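Local structure of 2-dehydropantoate 2-reductase (Enterococcus faecium DO, 5X20) at residues I3-A8 and V26-G31; I74-K79 and T98-L103; I180-Y185 and E232-D237. The protein binds nicotinamide adenine dinucleotide in a Rossmann-type domain and probably catalyses the NADPH-dependent reduction of ketopantoate to (R)-pantoate, a step of pantothenate biosynthesis. One frame throughout, in Å; residues are numbered along the deposited sequence.

Interaction 1 (I3-A8 and V26-G31); sequences IAIAGA and VLLIDG. With NAD (nicotinamide-adenine-dinucleotide), chain G.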
loop_
_atom_site.group_PDB
_atom_site.type_symbol
_atom_site.label_atom_id
_atom_site.label_comp_id
_atom_site.label_asym_id
_atom_site.label_seq_id
_atom_site.Cartn_x
_atom_site.Cartn_y
_atom_site.Cartn_z
ATOM N N ILE A 3 4.772 32.300 -26.362
ATOM C CA ILE A 3 4.822 31.008 -25.712
ATOM C C ILE A 3 3.445 30.647 -25.231
ATOM O O ILE A 3 2.779 31.432 -24.545
ATOM C CB ILE A 3 5.783 31.008 -24.510
ATOM C CG1 ILE A 3 7.184 31.435 -24.956
ATOM C CG2 ILE A 3 5.871 29.617 -23.931
ATOM C CD1 ILE A 3 8.128 31.833 -23.846
ATOM N N ALA A 4 3.010 29.442 -25.603
ATOM C CA ALA A 4 1.784 28.895 -25.081
ATOM C C ALA A 4 2.160 27.855 -24.026
ATOM O O ALA A 4 3.063 27.021 -24.227
ATOM C CB ALA A 4 0.990 28.263 -26.178
ATOM N N ILE A 5 1.481 27.930 -22.889
ATOM C CA ILE A 5 1.608 26.952 -21.831
ATOM C C ILE A 5 0.362 26.068 -21.941
ATOM O O ILE A 5 -0.772 26.507 -21.636
ATOM C CB ILE A 5 1.573 27.593 -20.441
ATOM C CG1 ILE A 5 2.691 28.637 -20.283
ATOM C CG2 ILE A 5 1.652 26.512 -19.372
ATOM C CD1 ILE A 5 4.109 28.126 -20.355
ATOM N N ALA A 6 0.562 24.846 -22.397
ATOM C CA ALA A 6 -0.557 23.955 -22.613
ATOM C C ALA A 6 -0.569 23.188 -21.311
ATOM O O ALA A 6 0.277 22.339 -21.084
ATOM C CB ALA A 6 -0.334 23.108 -23.860
ATOM N N GLY A 7 -1.556 23.492 -20.471
ATOM C CA GLY A 7 -1.765 22.795 -19.216
ATOM C C GLY A 7 -1.300 23.720 -18.112
ATOM O O GLY A 7 -0.187 23.582 -17.606
ATOM N N ALA A 8 -2.144 24.683 -17.750
ATOM C CA ALA A 8 -1.705 25.755 -16.880
ATOM C C ALA A 8 -2.138 25.488 -15.443
ATOM O O ALA A 8 -2.732 26.315 -14.799
ATOM C CB ALA A 8 -2.227 27.082 -17.386
ATOM N N VAL A 26 2.918 35.397 -23.224
ATOM C CA VAL A 26 2.507 34.120 -22.745
ATOM C C VAL A 26 1.014 33.954 -22.911
ATOM O O VAL A 26 0.227 34.814 -22.513
ATOM C CB VAL A 26 2.908 33.964 -21.274
ATOM C CG1 VAL A 26 2.370 32.667 -20.706
ATOM C CG2 VAL A 26 4.452 34.013 -21.148
ATOM N N LEU A 27 0.625 32.854 -23.545
ATOM C CA LEU A 27 -0.751 32.457 -23.563
ATOM C C LEU A 27 -0.924 31.152 -22.712
ATOM O O LEU A 27 -0.260 30.155 -22.968
ATOM C CB LEU A 27 -1.161 32.205 -25.013
ATOM C CG LEU A 27 -2.561 31.633 -25.218
ATOM C CD1 LEU A 27 -3.648 32.590 -24.724
ATOM C CD2 LEU A 27 -2.796 31.268 -26.677
ATOM N N LEU A 28 -1.855 31.153 -21.758
ATOM C CA LEU A 28 -2.223 29.934 -21.039
ATOM C C LEU A 28 -3.374 29.245 -21.712
ATOM O O LEU A 28 -4.297 29.886 -22.190
ATOM C CB LEU A 28 -2.624 30.219 -19.605
ATOM C CG LEU A 28 -1.655 31.079 -18.792
ATOM C CD1 LEU A 28 -2.214 31.359 -17.417
ATOM C CD2 LEU A 28 -0.251 30.469 -18.696
ATOM N N ILE A 29 -3.285 27.917 -21.773
ATOM C CA ILE A 29 -4.329 27.096 -22.345
ATOM C C ILE A 29 -4.644 26.004 -21.313
ATOM O O ILE A 29 -3.718 25.397 -20.769
ATOM C CB ILE A 29 -3.865 26.434 -23.639
ATOM C CG1 ILE A 29 -3.335 27.463 -24.620
ATOM C CG2 ILE A 29 -5.021 25.660 -24.237
ATOM C CD1 ILE A 29 -2.711 26.870 -25.859
ATOM N N ASP A 30 -5.909 25.803 -21.004
ATOM C CA ASP A 30 -6.296 24.926 -19.922
ATOM C C ASP A 30 -7.663 24.364 -20.146
ATOM O O ASP A 30 -8.446 24.903 -20.918
ATOM C CB ASP A 30 -6.265 25.646 -18.577
ATOM C CG ASP A 30 -5.990 24.694 -17.433
ATOM O OD1 ASP A 30 -4.812 24.309 -17.289
ATOM O OD2 ASP A 30 -6.950 24.290 -16.703
ATOM N N GLY A 31 -7.937 23.251 -19.490
ATOM C CA GLY A 31 -9.197 22.565 -19.634
ATOM C C GLY A 31 -10.123 22.731 -18.457
ATOM O O GLY A 31 -11.211 22.225 -18.475
HETATM P PA NAD G . -1.913 20.076 -11.990
HETATM O O1A NAD G . -2.796 18.929 -11.604
HETATM O O2A NAD G . -1.766 21.290 -11.076
HETATM O O5B NAD G . -2.450 20.652 -13.376
HETATM C C5B NAD G . -2.685 19.802 -14.478
HETATM C C4B NAD G . -3.940 20.207 -15.231
HETATM O O4B NAD G . -5.022 19.746 -14.457
HETATM C C3B NAD G . -4.144 21.710 -15.394
HETATM O O3B NAD G . -4.778 21.939 -16.617
HETATM C C2B NAD G . -5.071 22.052 -14.277
HETATM O O2B NAD G . -5.847 23.232 -14.434
HETATM C C1B NAD G . -5.916 20.801 -14.294
HETATM N N9A NAD G . -6.571 20.668 -12.999
HETATM C C8A NAD G . -5.994 20.765 -11.810
HETATM N N7A NAD G . -6.908 20.627 -10.845
HETATM C C5A NAD G . -8.089 20.460 -11.436
HETATM C C6A NAD G . -9.469 20.273 -10.983
HETATM N N6A NAD G . -9.782 20.221 -9.664
HETATM N N1A NAD G . -10.388 20.170 -11.944
HETATM C C2A NAD G . -10.102 20.195 -13.253
HETATM N N3A NAD G . -8.879 20.389 -13.764
HETATM C C4A NAD G . -7.856 20.513 -12.883
HETATM O O3 NAD G . -0.531 19.351 -12.302
HETATM P PN NAD G . 0.957 19.925 -12.127
HETATM O O1N NAD G . 1.284 19.724 -10.642
HETATM O O2N NAD G . 1.208 21.258 -12.774
HETATM O O5D NAD G . 1.766 18.757 -12.862
HETATM C C5D NAD G . 2.006 18.839 -14.261
HETATM C C4D NAD G . 3.156 17.917 -14.683
HETATM O O4D NAD G . 4.362 18.358 -14.028
HETATM C C3D NAD G . 2.857 16.522 -14.169
HETATM O O3D NAD G . 3.275 15.520 -15.075
HETATM C C2D NAD G . 3.630 16.447 -12.856
HETATM O O2D NAD G . 3.965 15.112 -12.457
HETATM C C1D NAD G . 4.841 17.294 -13.199
HETATM N N1N NAD G . 5.578 17.849 -12.073
HETATM C C2N NAD G . 4.893 18.471 -11.086
HETATM C C3N NAD G . 5.596 18.986 -9.982
HETATM C C7N NAD G . 4.920 19.752 -8.866
HETATM O O7N NAD G . 5.608 20.175 -7.947
HETATM N N7N NAD G . 3.635 20.115 -8.935
HETATM C C4N NAD G . 7.001 18.885 -9.987
HETATM C C5N NAD G . 7.677 18.278 -11.083
HETATM C C6N NAD G . 6.963 17.790 -12.136
#
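With CG of Asp30 anti to its backbone N (chi1 -152°) and the carboxylate turned to chi2 76°, OD1 reaches the amide of Ala8, in the turn after the neighbouring strand. This is the first beta-alpha-beta unit of a Rossmann fold: strand 2-6 runs into the glycine-rich turn that begins at Gly7, helix 10-21 crosses over, and strand 25-30 returns parallel to the first, ending at the acidic residue. Ala8 N meets OD1 at 2.7 Å on the anti lone pair, the one facing away from OD2, although the bond is bent (135° at the hydrogen).

Upstream the two strands are zipped by an ordinary parallel ladder. Leu27 N bonds to Ile3 O, Ile5 N to Leu27 O, and Ile29 N to Ile5 O at 2.9 Å. Gly7 N extends the ladder just beyond the strand, reaching Ile29 O at 2.9 Å, and Ala8 N adds a weak second approach to that carbonyl.

Each face of this pair of strands has its own apolar seam. On one, CD1 of Ile29 stretches to CB of Ala4 at 4.0 Å. On the other, Ile5 and Leu28 lie side by side and point the same way, CG1 against CD2 at 3.8 Å, while CG1 of Val26 comes slantwise to Ile5. CB of Ala8 touches CB of Leu28 at 3.9 Å, closing the row beside the turn.

The carboxylate then takes the adenosine ribose of NAD as a two-pronged acceptor. O3B donates to OD1, which Ala8 N shares, in a bond modelled very short, whose exact length is doubtful. Trp32 N binds OD2, and to that same oxygen of Asp30 the other ribose hydroxyl, O2B, donates at 2.7 Å.

Interaction 2 (I74-K79 and T98-L103); sequences IILFTK and TEVLCL. With NAD (nicotinamide-adenine-dinucleotide), chain G.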
loop_
_atom_site.group_PDB
_atom_site.type_symbol
_atom_site.label_atom_id
_atom_site.label_comp_id
_atom_site.label_asym_id
_atom_site.label_seq_id
_atom_site.Cartn_x
_atom_site.Cartn_y
_atom_site.Cartn_z
ATOM N N ILE A 74 5.349 25.855 -27.570
ATOM C CA ILE A 74 4.325 25.241 -26.711
ATOM C C ILE A 74 5.009 24.402 -25.649
ATOM O O ILE A 74 5.837 23.555 -25.964
ATOM C CB ILE A 74 3.400 24.333 -27.480
ATOM C CG1 ILE A 74 2.726 25.112 -28.606
ATOM C CG2 ILE A 74 2.356 23.742 -26.543
ATOM C CD1 ILE A 74 1.869 24.249 -29.560
ATOM N N ILE A 75 4.714 24.707 -24.387
ATOM C CA ILE A 75 5.255 23.951 -23.255
ATOM C C ILE A 75 4.143 23.135 -22.656
ATOM O O ILE A 75 3.154 23.684 -22.184
ATOM C CB ILE A 75 5.841 24.834 -22.182
ATOM C CG1 ILE A 75 6.953 25.688 -22.789
ATOM C CG2 ILE A 75 6.387 23.969 -21.060
ATOM C CD1 ILE A 75 7.653 26.617 -21.801
ATOM N N LEU A 76 4.268 21.820 -22.718
ATOM C CA LEU A 76 3.215 20.951 -22.219
ATOM C C LEU A 76 3.417 20.759 -20.765
ATOM O O LEU A 76 4.531 20.429 -20.353
ATOM C CB LEU A 76 3.239 19.605 -22.935
ATOM C CG LEU A 76 3.077 19.634 -24.443
ATOM C CD1 LEU A 76 3.672 18.376 -25.066
ATOM C CD2 LEU A 76 1.618 19.793 -24.892
ATOM N N PHE A 77 2.346 20.964 -20.001
ATOM C CA PHE A 77 2.363 20.797 -18.557
ATOM C C PHE A 77 1.032 20.286 -17.992
ATOM O O PHE A 77 0.713 20.543 -16.831
ATOM C CB PHE A 77 2.796 22.086 -17.860
ATOM C CG PHE A 77 4.212 22.048 -17.362
ATOM C CD1 PHE A 77 4.676 20.960 -16.642
ATOM C CD2 PHE A 77 5.081 23.093 -17.622
ATOM C CE1 PHE A 77 5.979 20.917 -16.184
ATOM C CE2 PHE A 77 6.386 23.057 -17.168
ATOM C CZ PHE A 77 6.835 21.967 -16.447
ATOM N N THR A 78 0.261 19.557 -18.800
ATOM C CA THR A 78 -0.845 18.785 -18.256
ATOM C C THR A 78 -0.329 17.613 -17.388
ATOM O O THR A 78 0.866 17.300 -17.361
ATOM C CB THR A 78 -1.733 18.188 -19.356
ATOM O OG1 THR A 78 -0.986 17.204 -20.105
ATOM C CG2 THR A 78 -2.266 19.249 -20.270
ATOM N N LYS A 79 -1.246 16.952 -16.717
ATOM C CA LYS A 79 -0.971 15.619 -16.148
ATOM C C LYS A 79 -0.968 14.664 -17.302
ATOM O O LYS A 79 -1.585 14.926 -18.346
ATOM C CB LYS A 79 -2.055 15.196 -15.164
ATOM C CG LYS A 79 -1.995 15.921 -13.829
ATOM C CD LYS A 79 -1.033 15.226 -12.912
ATOM C CE LYS A 79 -0.484 15.996 -11.716
ATOM N NZ LYS A 79 -1.549 16.590 -10.861
ATOM N N THR A 98 6.883 25.581 -34.971
ATOM C CA THR A 98 6.621 25.639 -33.540
ATOM C C THR A 98 7.399 24.583 -32.762
ATOM O O THR A 98 7.249 23.400 -33.008
ATOM C CB THR A 98 5.131 25.456 -33.239
ATOM O OG1 THR A 98 4.401 26.157 -34.239
ATOM C CG2 THR A 98 4.804 26.012 -31.867
ATOM N N GLU A 99 8.222 25.031 -31.832
ATOM C CA GLU A 99 8.854 24.121 -30.888
ATOM C C GLU A 99 7.809 23.601 -29.842
ATOM O O GLU A 99 6.962 24.375 -29.351
ATOM C CB GLU A 99 10.019 24.812 -30.210
ATOM C CG GLU A 99 11.115 25.189 -31.204
ATOM C CD GLU A 99 12.335 25.789 -30.523
ATOM O OE1 GLU A 99 12.230 26.132 -29.313
ATOM O OE2 GLU A 99 13.390 25.892 -31.177
ATOM N N VAL A 100 7.841 22.307 -29.571
ATOM C CA VAL A 100 6.977 21.702 -28.567
ATOM C C VAL A 100 7.838 21.029 -27.503
ATOM O O VAL A 100 8.602 20.120 -27.771
ATOM C CB VAL A 100 6.030 20.679 -29.192
ATOM C CG1 VAL A 100 5.111 20.088 -28.144
ATOM C CG2 VAL A 100 5.194 21.330 -30.295
ATOM N N LEU A 101 7.737 21.534 -26.275
ATOM C CA LEU A 101 8.550 21.026 -25.172
ATOM C C LEU A 101 7.681 20.321 -24.152
ATOM O O LEU A 101 6.702 20.891 -23.627
ATOM C CB LEU A 101 9.283 22.190 -24.507
ATOM C CG LEU A 101 10.058 21.892 -23.230
ATOM C CD1 LEU A 101 11.245 20.961 -23.476
ATOM C CD2 LEU A 101 10.545 23.185 -22.589
ATOM N N CYS A 102 8.084 19.118 -23.821
ATOM C CA CYS A 102 7.374 18.311 -22.828
ATOM C C CYS A 102 8.282 18.145 -21.604
ATOM O O CYS A 102 9.349 17.569 -21.710
ATOM C CB CYS A 102 7.066 16.919 -23.387
ATOM S SG CYS A 102 6.289 15.833 -22.189
ATOM N N LEU A 103 7.783 18.592 -20.474
ATOM C CA LEU A 103 8.465 18.462 -19.217
ATOM C C LEU A 103 7.668 17.682 -18.156
ATOM O O LEU A 103 7.971 17.736 -16.948
ATOM C CB LEU A 103 8.776 19.862 -18.683
ATOM C CG LEU A 103 9.761 20.672 -19.508
ATOM C CD1 LEU A 103 9.960 22.040 -18.887
ATOM C CD2 LEU A 103 11.068 19.904 -19.688
HETATM P PA NAD G . -1.913 20.076 -11.990
HETATM O O1A NAD G . -2.796 18.929 -11.604
HETATM O O2A NAD G . -1.766 21.290 -11.076
HETATM O O5B NAD G . -2.450 20.652 -13.376
HETATM C C5B NAD G . -2.685 19.802 -14.478
HETATM C C4B NAD G . -3.940 20.207 -15.231
HETATM O O4B NAD G . -5.022 19.746 -14.457
HETATM C C3B NAD G . -4.144 21.710 -15.394
HETATM O O3B NAD G . -4.778 21.939 -16.617
HETATM C C2B NAD G . -5.071 22.052 -14.277
HETATM O O2B NAD G . -5.847 23.232 -14.434
HETATM C C1B NAD G . -5.916 20.801 -14.294
HETATM N N9A NAD G . -6.571 20.668 -12.999
HETATM C C8A NAD G . -5.994 20.765 -11.810
HETATM N N7A NAD G . -6.908 20.627 -10.845
HETATM C C5A NAD G . -8.089 20.460 -11.436
HETATM C C6A NAD G . -9.469 20.273 -10.983
HETATM N N6A NAD G . -9.782 20.221 -9.664
HETATM N N1A NAD G . -10.388 20.170 -11.944
HETATM C C2A NAD G . -10.102 20.195 -13.253
HETATM N N3A NAD G . -8.879 20.389 -13.764
HETATM C C4A NAD G . -7.856 20.513 -12.883
HETATM O O3 NAD G . -0.531 19.351 -12.302
HETATM P PN NAD G . 0.957 19.925 -12.127
HETATM O O1N NAD G . 1.284 19.724 -10.642
HETATM O O2N NAD G . 1.208 21.258 -12.774
HETATM O O5D NAD G . 1.766 18.757 -12.862
HETATM C C5D NAD G . 2.006 18.839 -14.261
HETATM C C4D NAD G . 3.156 17.917 -14.683
HETATM O O4D NAD G . 4.362 18.358 -14.028
HETATM C C3D NAD G . 2.857 16.522 -14.169
HETATM O O3D NAD G . 3.275 15.520 -15.075
HETATM C C2D NAD G . 3.630 16.447 -12.856
HETATM O O2D NAD G . 3.965 15.112 -12.457
HETATM C C1D NAD G . 4.841 17.294 -13.199
HETATM N N1N NAD G . 5.578 17.849 -12.073
HETATM C C2N NAD G . 4.893 18.471 -11.086
HETATM C C3N NAD G . 5.596 18.986 -9.982
HETATM C C7N NAD G . 4.920 19.752 -8.866
HETATM O O7N NAD G . 5.608 20.175 -7.947
HETATM N N7N NAD G . 3.635 20.115 -8.935
HETATM C C4N NAD G . 7.001 18.885 -9.987
HETATM C C5N NAD G . 7.677 18.278 -11.083
HETATM C C6N NAD G . 6.963 17.790 -12.136
#
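Leu101 O is gripped from the neighbouring strand by two groups at once: Leu76 N donates to it at 2.8 Å in a nearly straight bond (170° at the hydrogen), and Ile75 CA, through its C-H, leans on Leu101 O at 3.4 Å. Ile74 O is held in the same way by Leu101 N and the CA-H of Val100, and Ile74 N to Glu99 O starts the ladder. These are the parallel strands of a second beta-alpha-beta unit of the Rossmann sheet, joined over helix 83-90 and inclined by only 18°.

On one face of the pair, CD1 of Leu76 sits between its neighbours, 3.8 Å from CG1 of Val100 and 4.1 Å from CB of Cys102. Farther back, CG2 of Thr98 meets CG1 of Ile74 at 4.0 Å, and the OG1 of Thr98 is hydrogen-bonded to Lys95 N. Helices 83-90 and 109-113 cover this side.

Past the strand ends the partners are Phe77 and Leu103. With chi1 at -104°, well off a staggered value, the Phe77 ring is laid so that CZ comes within 3.6 Å of Leu103 CB. The ring's edge, near its plane, faces O4D of the nicotinamide ribose, and Phe15 stacks on it edge-to-face.

Lys79 makes no contact with 98-103 and serves NAD instead. Its chain, bent at chi2 and again at chi4, carries NZ to O1A of the cofactor at 2.8 Å, with a weak bond to the bridging O3 and a salt bridge to Asp264. An ammonium between the pyrophosphate and a carboxylate would probably offset phosphate charge, whereas Phe77 meets the ribose by the edge of its ring, through van der Waals contact with O4D rather than a hydrogen bond.

Interaction 3 (I180-Y185 and E232-D237); sequences IHYSIY and EKIELD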
loop_
_atom_site.group_PDB
_atom_site.type_symbol
_atom_site.label_atom_id
_atom_site.label_comp_id
_atom_site.label_asym_id
_atom_site.label_seq_id
_atom_site.Cartn_x
_atom_site.Cartn_y
_atom_site.Cartn_z
ATOM N N ILE A 180 19.087 12.524 -22.515
ATOM C CA ILE A 180 17.844 12.846 -21.807
ATOM C C ILE A 180 17.106 11.611 -21.290
ATOM O O ILE A 180 16.428 11.702 -20.290
ATOM C CB ILE A 180 16.921 13.745 -22.615
ATOM C CG1 ILE A 180 15.960 14.489 -21.683
ATOM C CG2 ILE A 180 16.132 13.000 -23.662
ATOM C CD1 ILE A 180 16.606 15.479 -20.755
ATOM N N HIS A 181 17.231 10.483 -21.965
ATOM C CA HIS A 181 16.536 9.261 -21.571
ATOM C C HIS A 181 17.040 8.738 -20.243
ATOM O O HIS A 181 16.244 8.311 -19.409
ATOM C CB HIS A 181 16.591 8.199 -22.685
ATOM C CG HIS A 181 15.879 8.631 -23.929
ATOM N ND1 HIS A 181 14.545 9.000 -23.939
ATOM C CD2 HIS A 181 16.334 8.869 -25.178
ATOM C CE1 HIS A 181 14.198 9.384 -25.157
ATOM N NE2 HIS A 181 15.275 9.351 -25.919
ATOM N N TYR A 182 18.347 8.869 -20.009
ATOM C CA TYR A 182 18.950 8.532 -18.701
ATOM C C TYR A 182 18.363 9.438 -17.649
ATOM O O TYR A 182 17.868 8.998 -16.601
ATOM C CB TYR A 182 20.475 8.739 -18.746
ATOM C CG TYR A 182 21.162 8.308 -17.494
ATOM C CD1 TYR A 182 21.130 9.108 -16.340
ATOM C CD2 TYR A 182 21.835 7.098 -17.436
ATOM C CE1 TYR A 182 21.736 8.696 -15.169
ATOM C CE2 TYR A 182 22.485 6.685 -16.268
ATOM C CZ TYR A 182 22.409 7.456 -15.134
ATOM O OH TYR A 182 23.009 7.008 -13.995
ATOM N N SER A 183 18.357 10.713 -17.951
ATOM C CA SER A 183 17.814 11.690 -17.030
ATOM C C SER A 183 16.306 11.491 -16.703
ATOM O O SER A 183 15.888 11.658 -15.577
ATOM C CB SER A 183 18.044 13.061 -17.618
ATOM O OG SER A 183 17.420 13.991 -16.763
ATOM N N ILE A 184 15.498 11.106 -17.694
ATOM C CA ILE A 184 14.064 10.834 -17.486
ATOM C C ILE A 184 13.874 9.591 -16.618
ATOM O O ILE A 184 13.094 9.594 -15.722
ATOM C CB ILE A 184 13.314 10.755 -18.849
ATOM C CG1 ILE A 184 13.105 12.172 -19.354
ATOM C CG2 ILE A 184 11.966 10.071 -18.716
ATOM C CD1 ILE A 184 12.944 12.320 -20.862
ATOM N N TYR A 185 14.636 8.556 -16.866
ATOM C CA TYR A 185 14.524 7.361 -16.042
ATOM C C TYR A 185 14.920 7.616 -14.611
ATOM O O TYR A 185 14.327 7.064 -13.683
ATOM C CB TYR A 185 15.428 6.233 -16.598
ATOM C CG TYR A 185 14.677 5.316 -17.533
ATOM C CD1 TYR A 185 13.708 4.467 -17.046
ATOM C CD2 TYR A 185 14.943 5.302 -18.914
ATOM C CE1 TYR A 185 13.031 3.601 -17.879
ATOM C CE2 TYR A 185 14.269 4.445 -19.772
ATOM C CZ TYR A 185 13.291 3.609 -19.246
ATOM O OH TYR A 185 12.642 2.720 -20.032
ATOM N N GLU A 232 16.802 -1.105 -22.932
ATOM C CA GLU A 232 16.854 -0.008 -23.868
ATOM C C GLU A 232 18.263 0.624 -23.909
ATOM O O GLU A 232 18.414 1.746 -24.365
ATOM C CB GLU A 232 15.800 1.018 -23.492
ATOM C CG GLU A 232 14.409 0.421 -23.516
ATOM C CD GLU A 232 13.306 1.333 -23.015
ATOM O OE1 GLU A 232 13.583 2.425 -22.512
ATOM O OE2 GLU A 232 12.145 0.876 -23.063
ATOM N N LYS A 233 19.279 -0.097 -23.431
ATOM C CA LYS A 233 20.707 0.350 -23.455
ATOM C C LYS A 233 20.946 1.580 -22.603
ATOM O O LYS A 233 21.875 2.304 -22.851
ATOM C CB LYS A 233 21.228 0.601 -24.885
ATOM C CG LYS A 233 20.974 -0.573 -25.834
ATOM C CD LYS A 233 21.256 -1.922 -25.186
ATOM C CE LYS A 233 21.242 -3.091 -26.161
ATOM N NZ LYS A 233 21.582 -4.362 -25.447
ATOM N N ILE A 234 20.105 1.817 -21.593
ATOM C CA ILE A 234 20.369 2.844 -20.601
ATOM C C ILE A 234 20.828 2.157 -19.319
ATOM O O ILE A 234 20.070 1.403 -18.720
ATOM C CB ILE A 234 19.122 3.679 -20.392
ATOM C CG1 ILE A 234 18.862 4.484 -21.681
ATOM C CG2 ILE A 234 19.278 4.638 -19.223
ATOM C CD1 ILE A 234 17.395 4.704 -21.947
ATOM N N GLU A 235 22.064 2.426 -18.903
ATOM C CA GLU A 235 22.665 1.783 -17.736
ATOM C C GLU A 235 22.677 2.751 -16.565
ATOM O O GLU A 235 23.598 3.533 -16.388
ATOM C CB GLU A 235 24.095 1.308 -18.026
ATOM C CG GLU A 235 24.264 0.631 -19.376
ATOM C CD GLU A 235 23.574 -0.733 -19.419
ATOM O OE1 GLU A 235 22.847 -0.977 -20.398
ATOM O OE2 GLU A 235 23.714 -1.557 -18.481
ATOM N N LEU A 236 21.655 2.668 -15.727
ATOM C CA LEU A 236 21.592 3.508 -14.560
ATOM C C LEU A 236 22.642 3.130 -13.547
ATOM O O LEU A 236 22.913 1.967 -13.306
ATOM C CB LEU A 236 20.213 3.411 -13.908
ATOM C CG LEU A 236 19.037 3.885 -14.753
ATOM C CD1 LEU A 236 17.786 3.645 -13.960
ATOM C CD2 LEU A 236 19.179 5.357 -15.118
ATOM N N ASP A 237 23.216 4.146 -12.947
ATOM C CA ASP A 237 24.069 3.978 -11.812
ATOM C C ASP A 237 23.151 3.789 -10.583
ATOM O O ASP A 237 22.685 4.756 -9.974
ATOM C CB ASP A 237 24.933 5.237 -11.691
ATOM C CG ASP A 237 25.901 5.181 -10.548
ATOM O OD1 ASP A 237 25.812 4.290 -9.689
ATOM O OD2 ASP A 237 26.789 6.058 -10.506
#
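Two tyrosine hydroxyls make the polar links here, each to a different end of the 232-237 loop. Tyr185 OH donates to Glu232 OE1 at 2.7 Å, but it comes from above the carboxylate, 47° out of its plane. The other oxygen, OE2, is held by a salt bridge to Lys284 and a hydrogen bond with Tyr288 OH. Toward the far end Tyr182 OH is the acceptor: Asp237 N points straight at it, 3.1 Å away with 172° at the hydrogen.

Ring contacts centre on Tyr182, whose CG lies anti to the backbone N (chi1 -175°), which carries the ring off the helix to the backbone of Glu235, Leu236 and Asp237. CD2 of Leu236 sits over one face, a CH-pi contact 3.8 Å from the ring centroid. Glu235 O lies at the edge in the ring plane, 3.3 Å from CE2.

Both segments belong to the helical C-terminal domain of the ketopantoate reductase family. The loop joins two of its helices: Lys233, with positive phi, is the C-prime residue of the Schellman motif that closes helix 214-231, and Asp237 is the N-cap of helix 238-247. Helix 180-201 presents its N-terminal turn and a half to the link between them.

Apolar packing fills the middle. Ile234 divides its branches: CG2 goes to Tyr182 beside CD2, while CD1 fits between CB of His181, at 3.7 Å, and CE2 of Tyr185, at 3.8 Å. Leu236 CD2, besides covering the Tyr182 ring, reaches CB of Tyr185 at 4.1 Å.

How the interactions relate
Interactions 1 and 2 are neighbours in one sheet, their centres about 9 Å apart. Strands 2-6 and 73-76 lie side by side, probably bonded from Ala6 O to Phe77 N at 2.7 Å and from Ala4 O to Ile75 N at 2.8 Å. Both open onto NAD, interaction 1 at the adenosine ribose and interaction 2 at the pyrophosphate and nicotinamide ribose. The Phe77 side chain is about 9 Å from the bound 2-oxidanylidene-2-phenylazanyl-ethanoic acid. Interaction 3 belongs to the other domain: its centre is about 30 Å from that of interaction 1 and about 21 Å from that of interaction 2. The nearest atoms of interactions 2 and 3 are about 6 Å apart, without touching.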